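Local coordinates for protein 4-alpha-glucanotransferase (Streptococcus agalactiae, PDB 6M6T) that belongs to the amylomaltase (disproportionating enzyme) family of the TIM-barrel clan and binds glycan ligands, at residues V33-L36 / V37-Q41; L202-Y205 / A206-G210; A485-K488 / E489-I493; F194-K197 / Q198-L202. All blocks are in the same frame, centred on the assembly; numbering follows the deposited sequence.

Interaction 1 links the set. At its helical end, D34 OD1 lies 2.8 Å from Y205 OH of interaction 2, a probable hydrogen bond between helices 27-38 and 182-208. At its turn, Q41 NE2 lies 3.0 Å from T491 OG1 of interaction 3, which joins the turn to helix 481-493. Interactions 2 and 4 are consecutive parts of helix 182-208 and share L202, whose CD1 is 4.1 Å from V33 CG2 of interaction 1. Interactions 3 and 4 are the most distant pair, about 31 Å between centres. All four belong to the helical layer around the parallel barrel strands, and none of their residues is among those lining the glycan pockets.

Interaction 1 (V33-L36 / V37-Q41); sequences VDFL and VETDQ
F35 and T39 meet one turn apart, where helix 27-38 gives way to a turn. T39 OG1 sits between its backbone N and carbonyl carbon (chi1 48°) and donates to F35 O at 2.9 Å. T39 N donates to the same oxygen at 3.3 Å, so two donors grip F35 O. The hydroxyl also stands 4.1 Å above one face of the F35 ring, offset toward its rim, while CG2 touches ring atom CE1 at 3.9 Å.

The turn closes the helix of the beta-alpha-beta unit made by strand 6-10, helix 27-38 and strand 43-45. D40 has positive phi, which reverses the chain and lets Q41 N reach back five residues to L36 O (2.9 Å).

The L36 and Q41 side chains cross at about a right angle, with CD2 of L36 3.9 Å from CG of Q41. A bend at chi2 (-52°) curls Q41 back toward its own turn: NE2 donates to T39 O at 3.1 Å from above the carbonyl plane, with that oxygen in the Q41 amide plane. NE2 also bonds T491 on helix 481-493. E38 OE2 forms a salt bridge with K484.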
loop_
_atom_site.group_PDB
_atom_site.type_symbol
_atom_site.label_atom_id
_atom_site.label_comp_id
_atom_site.label_asym_id
_atom_site.label_seq_id
_atom_site.Cartn_x
_atom_site.Cartn_y
_atom_site.Cartn_z
ATOM N N VAL A 33 -1.626 -17.445 4.554
ATOM C CA VAL A 33 -0.682 -17.620 5.663
ATOM C C VAL A 33 -0.213 -19.072 5.726
ATOM O O VAL A 33 0.992 -19.350 5.818
ATOM C CB VAL A 33 -1.317 -17.177 6.996
ATOM C CG1 VAL A 33 -0.260 -17.023 8.077
ATOM C CG2 VAL A 33 -2.077 -15.886 6.825
ATOM N N ASP A 34 -1.175 -20.013 5.706
ATOM C CA ASP A 34 -0.870 -21.440 5.729
ATOM C C ASP A 34 0.155 -21.788 4.654
ATOM O O ASP A 34 1.091 -22.572 4.888
ATOM C CB ASP A 34 -2.159 -22.251 5.523
ATOM C CG ASP A 34 -2.997 -22.419 6.810
ATOM O OD1 ASP A 34 -2.412 -22.460 7.917
ATOM O OD2 ASP A 34 -4.250 -22.525 6.702
ATOM N N PHE A 35 0.004 -21.187 3.471
ATOM C CA PHE A 35 0.923 -21.454 2.373
ATOM C C PHE A 35 2.290 -20.833 2.629
ATOM O O PHE A 35 3.313 -21.372 2.188
ATOM C CB PHE A 35 0.323 -20.943 1.063
ATOM C CG PHE A 35 1.328 -20.347 0.133
ATOM C CD1 PHE A 35 2.134 -21.159 -0.643
ATOM C CD2 PHE A 35 1.480 -18.968 0.034
ATOM C CE1 PHE A 35 3.080 -20.607 -1.494
ATOM C CE2 PHE A 35 2.433 -18.409 -0.828
ATOM C CZ PHE A 35 3.230 -19.222 -1.581
ATOM N N LEU A 36 2.333 -19.700 3.326
ATOM C CA LEU A 36 3.629 -19.094 3.612
ATOM C C LEU A 36 4.413 -19.949 4.601
ATOM O O LEU A 36 5.633 -20.100 4.467
ATOM C CB LEU A 36 3.457 -17.664 4.133
ATOM C CG LEU A 36 2.898 -16.687 3.097
ATOM C CD1 LEU A 36 2.888 -15.205 3.573
ATOM C CD2 LEU A 36 3.672 -16.847 1.818
ATOM N N VAL A 37 3.724 -20.536 5.582
ATOM C CA VAL A 37 4.410 -21.440 6.514
ATOM C C VAL A 37 4.720 -22.797 5.891
ATOM O O VAL A 37 5.622 -23.495 6.378
ATOM C CB VAL A 37 3.637 -21.695 7.825
ATOM C CG1 VAL A 37 3.102 -20.384 8.407
ATOM C CG2 VAL A 37 2.536 -22.745 7.638
ATOM N N GLU A 38 3.987 -23.205 4.853
ATOM C CA GLU A 38 4.375 -24.410 4.127
ATOM C C GLU A 38 5.761 -24.262 3.522
ATOM O O GLU A 38 6.591 -25.177 3.606
ATOM C CB GLU A 38 3.387 -24.712 3.012
ATOM C CG GLU A 38 2.098 -25.304 3.416
ATOM C CD GLU A 38 1.306 -25.645 2.184
ATOM O OE1 GLU A 38 0.280 -24.969 1.905
ATOM O OE2 GLU A 38 1.747 -26.575 1.468
ATOM N N THR A 39 6.007 -23.129 2.872
ATOM C CA THR A 39 7.214 -22.872 2.096
ATOM C C THR A 39 8.322 -22.214 2.917
ATOM O O THR A 39 9.337 -21.799 2.352
ATOM C CB THR A 39 6.855 -22.012 0.883
ATOM O OG1 THR A 39 6.049 -20.906 1.311
ATOM C CG2 THR A 39 6.031 -22.831 -0.117
ATOM N N ASP A 40 8.138 -22.116 4.236
ATOM C CA ASP A 40 9.128 -21.579 5.167
ATOM C C ASP A 40 9.479 -20.126 4.837
ATOM O O ASP A 40 10.626 -19.689 4.972
ATOM C CB ASP A 40 10.363 -22.467 5.199
ATOM C CG ASP A 40 10.000 -23.945 5.196
ATOM O OD1 ASP A 40 9.450 -24.440 6.216
ATOM O OD2 ASP A 40 10.212 -24.603 4.146
ATOM N N GLN A 41 8.454 -19.363 4.449
ATOM C CA GLN A 41 8.597 -17.935 4.249
ATOM C C GLN A 41 8.632 -17.217 5.590
ATOM O O GLN A 41 8.243 -17.747 6.629
ATOM C CB GLN A 41 7.457 -17.387 3.399
ATOM C CG GLN A 41 7.402 -17.946 2.000
ATOM C CD GLN A 41 8.726 -17.840 1.265
ATOM O OE1 GLN A 41 9.073 -16.787 0.721
ATOM N NE2 GLN A 41 9.466 -18.941 1.231
#

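Interaction 2 (L202-Y205 / A206-G210); sequences LKEY and ANDKG
Y205 sets its CG opposite the backbone N (chi1 -171°), while K209 starts with CG opposite its carbonyl carbon and then bends at each later torsion, bringing its end to the phenol. The two side chains meet obliquely: CE of K209 lies 3.4 Å from CZ of Y205, and NZ makes a weak hydrogen bond to Y205 OH at 3.2 Å. The stronger partner of that hydroxyl is D34 on helix 27-38, so a lysine and an aspartate both gather at the phenol oxygen.

Next to this pair on the helix surface, E204 and D208, one turn apart, bring two carboxylates together. E204 OE2 and D208 OD1 are 3.3 Å apart, and the carboxylate planes are turned 37° against each other. Both residues are exposed, and solvent may ease the repulsion; placed at the C-terminal end of a helix, the pair might also have raised pKa values.

Backbone evidence defines the helix end. A206 N makes a nearly straight bond to L202 O at 2.9 Å, whereas the last such bond, K209 N to Y205 O at 3.1 Å, is bent to 139°. G210, with positive phi, is the C-prime residue of a Schellman motif: its N bonds N207 O at 2.9 Å, and I211 N reaches A206 O.

Beyond this cap the chain enters barrel strand 212-217. Toward helix 27-38, L202 packs on A29 and Y30, the Y205 ring meets Y30 edge-to-face, and K209 lies against D34 and V37.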
loop_
_atom_site.group_PDB
_atom_site.type_symbol
_atom_site.label_atom_id
_atom_site.label_comp_id
_atom_site.label_asym_id
_atom_site.label_seq_id
_atom_site.Cartn_x
_atom_site.Cartn_y
_atom_site.Cartn_z
ATOM N N LEU A 202 -6.414 -11.420 11.560
ATOM C CA LEU A 202 -5.499 -11.965 10.559
ATOM C C LEU A 202 -4.035 -11.759 10.960
ATOM O O LEU A 202 -3.207 -12.674 10.845
ATOM C CB LEU A 202 -5.774 -11.343 9.194
ATOM C CG LEU A 202 -4.841 -11.950 8.146
ATOM C CD1 LEU A 202 -5.148 -13.423 7.994
ATOM C CD2 LEU A 202 -4.932 -11.244 6.803
ATOM N N LYS A 203 -3.691 -10.557 11.419
ATOM C CA LYS A 203 -2.315 -10.311 11.836
ATOM C C LYS A 203 -1.922 -11.203 13.013
ATOM O O LYS A 203 -0.768 -11.626 13.107
ATOM C CB LYS A 203 -2.116 -8.824 12.171
ATOM C CG LYS A 203 -0.832 -8.498 12.931
ATOM C CD LYS A 203 -0.220 -7.180 12.505
ATOM C CE LYS A 203 1.070 -6.906 13.267
ATOM N NZ LYS A 203 0.809 -6.359 14.622
ATOM N N GLU A 204 -2.866 -11.538 13.894
ATOM C CA GLU A 204 -2.538 -12.413 15.014
ATOM C C GLU A 204 -2.318 -13.856 14.547
ATOM O O GLU A 204 -1.362 -14.513 14.975
ATOM C CB GLU A 204 -3.642 -12.331 16.078
ATOM C CG GLU A 204 -3.230 -12.821 17.471
ATOM C CD GLU A 204 -3.538 -14.301 17.713
ATOM O OE1 GLU A 204 -3.863 -15.009 16.731
ATOM O OE2 GLU A 204 -3.446 -14.759 18.883
ATOM N N TYR A 205 -3.184 -14.364 13.668
ATOM C CA TYR A 205 -2.934 -15.669 13.061
ATOM C C TYR A 205 -1.542 -15.710 12.433
ATOM O O TYR A 205 -0.710 -16.577 12.754
ATOM C CB TYR A 205 -4.014 -15.953 12.018
ATOM C CG TYR A 205 -4.013 -17.361 11.468
ATOM C CD1 TYR A 205 -4.442 -18.435 12.240
ATOM C CD2 TYR A 205 -3.596 -17.612 10.166
ATOM C CE1 TYR A 205 -4.443 -19.723 11.729
ATOM C CE2 TYR A 205 -3.596 -18.892 9.643
ATOM C CZ TYR A 205 -4.023 -19.946 10.425
ATOM O OH TYR A 205 -4.011 -21.228 9.901
ATOM N N ALA A 206 -1.260 -14.734 11.573
ATOM C CA ALA A 206 0.021 -14.683 10.889
ATOM C C ALA A 206 1.177 -14.686 11.881
ATOM O O ALA A 206 2.093 -15.510 11.779
ATOM C CB ALA A 206 0.072 -13.446 9.999
ATOM N N ASN A 207 1.143 -13.777 12.862
ATOM C CA ASN A 207 2.249 -13.654 13.809
ATOM C C ASN A 207 2.470 -14.960 14.566
ATOM O O ASN A 207 3.612 -15.419 14.713
ATOM C CB ASN A 207 1.987 -12.502 14.791
ATOM C CG ASN A 207 2.221 -11.113 14.166
ATOM O OD1 ASN A 207 2.777 -10.995 13.074
ATOM N ND2 ASN A 207 1.799 -10.062 14.871
ATOM N N ASP A 208 1.395 -15.595 15.023
ATOM C CA ASP A 208 1.577 -16.811 15.803
ATOM C C ASP A 208 1.987 -18.013 14.962
ATOM O O ASP A 208 2.376 -19.040 15.533
ATOM C CB ASP A 208 0.308 -17.117 16.595
ATOM C CG ASP A 208 0.080 -16.116 17.715
ATOM O OD1 ASP A 208 -0.462 -15.023 17.435
ATOM O OD2 ASP A 208 0.473 -16.412 18.870
ATOM N N LYS A 209 1.928 -17.919 13.635
ATOM C CA LYS A 209 2.595 -18.916 12.807
ATOM C C LYS A 209 4.016 -18.518 12.387
ATOM O O LYS A 209 4.556 -19.115 11.452
ATOM C CB LYS A 209 1.763 -19.214 11.565
ATOM C CG LYS A 209 0.381 -19.701 11.875
ATOM C CD LYS A 209 0.249 -21.184 11.622
ATOM C CE LYS A 209 -1.133 -21.522 11.123
ATOM N NZ LYS A 209 -2.019 -22.147 12.173
ATOM N N GLY A 210 4.628 -17.519 13.019
ATOM C CA GLY A 210 5.932 -17.059 12.566
ATOM C C GLY A 210 5.948 -16.201 11.310
ATOM O O GLY A 210 7.042 -15.855 10.837
#

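Interaction 3 (A485-K488 / E489-I493); sequences AFLK and EITTI
This is local packing along helix 481-493, the last helix of the chain, which lies on the outside of the barrel against helix 428-438 and strand 6-10. Its apolar side is carried by F486, L487 and I490.

I490 meets F486 with two of its branches. CG2 is 3.5 Å from CE1 of the ring, and CD1 stands over one ring face. The reach of CD1 follows from the first torsion, which puts CG1 between the backbone N and the carbonyl carbon (chi1 70°), with the chain running on extended. The same CD1 atom touches CD1 of L487 at 4.0 Å, so the isoleucine tip is shared by a ring and a leucine. Outside the segments, Y437 packs on L487 and I490, and V9 of strand 6-10 on L487.

Two threonines turn their hydroxyls back onto the preceding turn. T491 OG1 donates to L487 O at 2.9 Å from above the carbonyl plane, 39° out of it, and T491 N donates to the same oxygen at 3.0 Å. T492 repeats the pattern at K488 O, which accepts from both its OG1 and its N, the latter at 2.9 Å.

Among the polar residues, K488 NZ hydrogen-bonds E38 O at the end of helix 27-38, while E489 forms a salt bridge with R434.

L487 O and K488 O therefore each take a second bond from a threonine hydroxyl within the helix. Because the buried T491 hydroxyl donates its proton to L487 O, it meets Q41 NE2 as an acceptor, and this one oxygen serves both its own helix and the turn after helix 27-38.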
loop_
_atom_site.group_PDB
_atom_site.type_symbol
_atom_site.label_atom_id
_atom_site.label_comp_id
_atom_site.label_asym_id
_atom_site.label_seq_id
_atom_site.Cartn_x
_atom_site.Cartn_y
_atom_site.Cartn_z
ATOM N N ALA A 485 6.389 -26.038 -4.343
ATOM C CA ALA A 485 7.624 -26.796 -4.167
ATOM C C ALA A 485 8.823 -26.016 -4.690
ATOM O O ALA A 485 9.903 -26.042 -4.090
ATOM C CB ALA A 485 7.506 -28.142 -4.875
ATOM N N PHE A 486 8.630 -25.296 -5.796
ATOM C CA PHE A 486 9.678 -24.440 -6.328
ATOM C C PHE A 486 10.080 -23.371 -5.321
ATOM O O PHE A 486 11.278 -23.120 -5.097
ATOM C CB PHE A 486 9.210 -23.784 -7.625
ATOM C CG PHE A 486 10.119 -22.697 -8.082
ATOM C CD1 PHE A 486 11.430 -22.981 -8.428
ATOM C CD2 PHE A 486 9.696 -21.387 -8.114
ATOM C CE1 PHE A 486 12.287 -21.981 -8.829
ATOM C CE2 PHE A 486 10.554 -20.386 -8.514
ATOM C CZ PHE A 486 11.852 -20.679 -8.865
ATOM N N LEU A 487 9.086 -22.697 -4.733
ATOM C CA LEU A 487 9.407 -21.651 -3.766
ATOM C C LEU A 487 10.115 -22.243 -2.552
ATOM O O LEU A 487 11.137 -21.715 -2.099
ATOM C CB LEU A 487 8.148 -20.871 -3.352
ATOM C CG LEU A 487 8.308 -19.736 -2.320
ATOM C CD1 LEU A 487 9.387 -18.752 -2.736
ATOM C CD2 LEU A 487 7.007 -19.008 -2.028
ATOM N N LYS A 488 9.602 -23.356 -2.018
ATOM C CA LYS A 488 10.290 -23.978 -0.889
ATOM C C LYS A 488 11.722 -24.337 -1.256
ATOM O O LYS A 488 12.636 -24.171 -0.441
ATOM C CB LYS A 488 9.556 -25.227 -0.390
ATOM C CG LYS A 488 10.188 -25.780 0.886
ATOM C CD LYS A 488 9.570 -27.079 1.317
ATOM C CE LYS A 488 9.209 -27.056 2.802
ATOM N NZ LYS A 488 8.008 -27.917 3.121
ATOM N N GLU A 489 11.938 -24.811 -2.486
ATOM C CA GLU A 489 13.277 -25.224 -2.892
ATOM C C GLU A 489 14.235 -24.039 -2.894
ATOM O O GLU A 489 15.296 -24.100 -2.268
ATOM C CB GLU A 489 13.252 -25.895 -4.267
ATOM C CG GLU A 489 14.626 -26.274 -4.785
ATOM C CD GLU A 489 14.607 -26.596 -6.261
ATOM O OE1 GLU A 489 15.671 -26.947 -6.836
ATOM O OE2 GLU A 489 13.509 -26.498 -6.847
ATOM N N ILE A 490 13.886 -22.955 -3.590
ATOM C CA ILE A 490 14.804 -21.823 -3.601
ATOM C C ILE A 490 14.979 -21.263 -2.193
ATOM O O ILE A 490 16.039 -20.703 -1.865
ATOM C CB ILE A 490 14.362 -20.728 -4.596
ATOM C CG1 ILE A 490 13.097 -20.018 -4.118
ATOM C CG2 ILE A 490 14.224 -21.298 -6.005
ATOM C CD1 ILE A 490 12.448 -19.273 -5.201
ATOM N N THR A 491 13.985 -21.435 -1.325
ATOM C CA THR A 491 14.164 -20.928 0.029
ATOM C C THR A 491 15.130 -21.801 0.835
ATOM O O THR A 491 15.887 -21.278 1.667
ATOM C CB THR A 491 12.801 -20.785 0.710
ATOM O OG1 THR A 491 11.987 -19.875 -0.043
ATOM C CG2 THR A 491 12.954 -20.250 2.109
ATOM N N THR A 492 15.155 -23.114 0.576
ATOM C CA THR A 492 16.079 -24.012 1.284
ATOM C C THR A 492 17.499 -23.966 0.704
ATOM O O THR A 492 18.478 -23.889 1.450
ATOM C CB THR A 492 15.552 -25.453 1.256
ATOM O OG1 THR A 492 14.124 -25.450 1.327
ATOM C CG2 THR A 492 16.088 -26.241 2.441
ATOM N N ILE A 493 17.625 -24.040 -0.620
ATOM C CA ILE A 493 18.931 -24.067 -1.270
ATOM C C ILE A 493 19.759 -22.848 -0.889
ATOM O O ILE A 493 20.965 -22.952 -0.661
ATOM C CB ILE A 493 18.752 -24.172 -2.797
ATOM C CG1 ILE A 493 18.167 -25.541 -3.167
ATOM C CG2 ILE A 493 20.062 -23.914 -3.524
ATOM C CD1 ILE A 493 19.175 -26.668 -3.157
#

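Interaction 4 (F194-K197 / Q198-L202); sequences FFYK and QWFEL
Y196 and F200 lie side by side one helical turn apart, their rings pointing the same way. The planes are inclined by 58° with centroids 5.9 Å apart, neither a stack nor an edge-to-face pair, and the closest atoms are CD2 of Y196 and CE2 of F200 at 3.5 Å. Similar first torsions, -87° and -85°, keep the two rings in step. One face of F200 is covered by its neighbour W199, whose CD1 lies 3.7 Å above the ring centre.

On the adjoining side of the helix, CE1 of F195 approaches CB of W199 at 4.3 Å. F25 touches both residues, meeting the F195 ring edge-to-face and the W199 ring at a steep angle. Y196 OH is bonded to V65 O.

K197 and E201 run alongside each other on the more open side, where NZ and OE1 form a long salt bridge of 3.8 Å. The main chain beneath is regular: W199 N bonds F195 O at 2.8 Å, and F200 N bonds Y196 O at 2.9 Å.

Such i to i+4 pairing of side chains is characteristic of an alpha-helix; here it builds an aromatic, largely buried side on helix 182-208, which leads into barrel strand 212-217.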
loop_
_atom_site.group_PDB
_atom_site.type_symbol
_atom_site.label_atom_id
_atom_site.label_comp_id
_atom_site.label_asym_id
_atom_site.label_seq_id
_atom_site.Cartn_x
_atom_site.Cartn_y
_atom_site.Cartn_z
ATOM N N PHE A 194 -15.213 -2.998 12.134
ATOM C CA PHE A 194 -15.141 -4.287 11.452
ATOM C C PHE A 194 -13.764 -4.512 10.862
ATOM O O PHE A 194 -13.140 -5.562 11.074
ATOM C CB PHE A 194 -16.174 -4.348 10.335
ATOM C CG PHE A 194 -17.554 -4.505 10.814
ATOM C CD1 PHE A 194 -17.814 -5.229 11.968
ATOM C CD2 PHE A 194 -18.600 -3.949 10.112
ATOM C CE1 PHE A 194 -19.095 -5.385 12.420
ATOM C CE2 PHE A 194 -19.875 -4.096 10.559
ATOM C CZ PHE A 194 -20.131 -4.818 11.716
ATOM N N PHE A 195 -13.310 -3.551 10.056
ATOM C CA PHE A 195 -11.977 -3.602 9.484
ATOM C C PHE A 195 -10.955 -3.998 10.527
ATOM O O PHE A 195 -10.237 -4.984 10.363
ATOM C CB PHE A 195 -11.595 -2.250 8.886
ATOM C CG PHE A 195 -10.416 -2.326 7.977
ATOM C CD1 PHE A 195 -9.124 -2.235 8.483
ATOM C CD2 PHE A 195 -10.592 -2.523 6.609
ATOM C CE1 PHE A 195 -8.027 -2.324 7.637
ATOM C CE2 PHE A 195 -9.503 -2.607 5.752
ATOM C CZ PHE A 195 -8.215 -2.503 6.260
ATOM N N TYR A 196 -10.859 -3.213 11.595
ATOM C CA TYR A 196 -9.759 -3.435 12.521
ATOM C C TYR A 196 -9.897 -4.769 13.248
ATOM O O TYR A 196 -8.900 -5.477 13.419
ATOM C CB TYR A 196 -9.646 -2.266 13.495
ATOM C CG TYR A 196 -8.797 -1.174 12.911
ATOM C CD1 TYR A 196 -9.219 -0.488 11.773
ATOM C CD2 TYR A 196 -7.557 -0.844 13.465
ATOM C CE1 TYR A 196 -8.448 0.517 11.208
ATOM C CE2 TYR A 196 -6.770 0.160 12.904
ATOM C CZ TYR A 196 -7.227 0.829 11.772
ATOM O OH TYR A 196 -6.473 1.817 11.195
ATOM N N LYS A 197 -11.120 -5.143 13.658
ATOM C CA LYS A 197 -11.343 -6.448 14.289
ATOM C C LYS A 197 -10.842 -7.594 13.398
ATOM O O LYS A 197 -10.021 -8.426 13.823
ATOM C CB LYS A 197 -12.835 -6.595 14.614
ATOM C CG LYS A 197 -13.227 -7.735 15.548
ATOM C CD LYS A 197 -14.410 -8.520 14.964
ATOM C CE LYS A 197 -15.359 -9.024 16.045
ATOM N NZ LYS A 197 -14.612 -9.705 17.138
ATOM N N GLN A 198 -11.285 -7.610 12.131
ATOM C CA GLN A 198 -10.885 -8.663 11.196
ATOM C C GLN A 198 -9.392 -8.609 10.887
ATOM O O GLN A 198 -8.703 -9.644 10.900
ATOM C CB GLN A 198 -11.716 -8.560 9.914
ATOM C CG GLN A 198 -13.200 -8.542 10.239
ATOM C CD GLN A 198 -14.092 -9.118 9.163
ATOM O OE1 GLN A 198 -13.754 -9.125 7.982
ATOM N NE2 GLN A 198 -15.264 -9.598 9.573
ATOM N N TRP A 199 -8.872 -7.406 10.616
ATOM C CA TRP A 199 -7.468 -7.275 10.262
ATOM C C TRP A 199 -6.562 -7.739 11.395
ATOM O O TRP A 199 -5.559 -8.411 11.156
ATOM C CB TRP A 199 -7.114 -5.835 9.891
ATOM C CG TRP A 199 -5.637 -5.686 10.017
ATOM C CD1 TRP A 199 -4.939 -5.167 11.075
ATOM C CD2 TRP A 199 -4.671 -6.168 9.092
ATOM N NE1 TRP A 199 -3.588 -5.278 10.841
ATOM C CE2 TRP A 199 -3.401 -5.891 9.629
ATOM C CE3 TRP A 199 -4.756 -6.801 7.853
ATOM C CZ2 TRP A 199 -2.233 -6.227 8.971
ATOM C CZ3 TRP A 199 -3.597 -7.120 7.193
ATOM C CH2 TRP A 199 -2.348 -6.835 7.752
ATOM N N PHE A 200 -6.866 -7.360 12.631
ATOM C CA PHE A 200 -5.979 -7.767 13.708
ATOM C C PHE A 200 -6.132 -9.248 14.018
ATOM O O PHE A 200 -5.158 -9.889 14.429
ATOM C CB PHE A 200 -6.200 -6.880 14.931
ATOM C CG PHE A 200 -5.393 -5.583 14.872
ATOM C CD1 PHE A 200 -4.003 -5.623 14.714
ATOM C CD2 PHE A 200 -6.022 -4.342 14.917
ATOM C CE1 PHE A 200 -3.260 -4.471 14.635
ATOM C CE2 PHE A 200 -5.291 -3.184 14.846
ATOM C CZ PHE A 200 -3.894 -3.244 14.707
ATOM N N GLU A 201 -7.313 -9.829 13.764
ATOM C CA GLU A 201 -7.413 -11.286 13.783
ATOM C C GLU A 201 -6.431 -11.919 12.798
ATOM O O GLU A 201 -5.701 -12.861 13.141
ATOM C CB GLU A 201 -8.840 -11.719 13.463
ATOM C CG GLU A 201 -9.723 -11.909 14.690
ATOM C CD GLU A 201 -11.197 -11.953 14.319
ATOM O OE1 GLU A 201 -12.044 -11.679 15.207
ATOM O OE2 GLU A 201 -11.493 -12.245 13.130
ATOM N N LEU A 202 -6.414 -11.420 11.560
ATOM C CA LEU A 202 -5.499 -11.965 10.559
ATOM C C LEU A 202 -4.035 -11.759 10.960
ATOM O O LEU A 202 -3.207 -12.674 10.845
ATOM C CB LEU A 202 -5.774 -11.343 9.194
ATOM C CG LEU A 202 -4.841 -11.950 8.146
ATOM C CD1 LEU A 202 -5.148 -13.423 7.994
ATOM C CD2 LEU A 202 -4.932 -11.244 6.803
#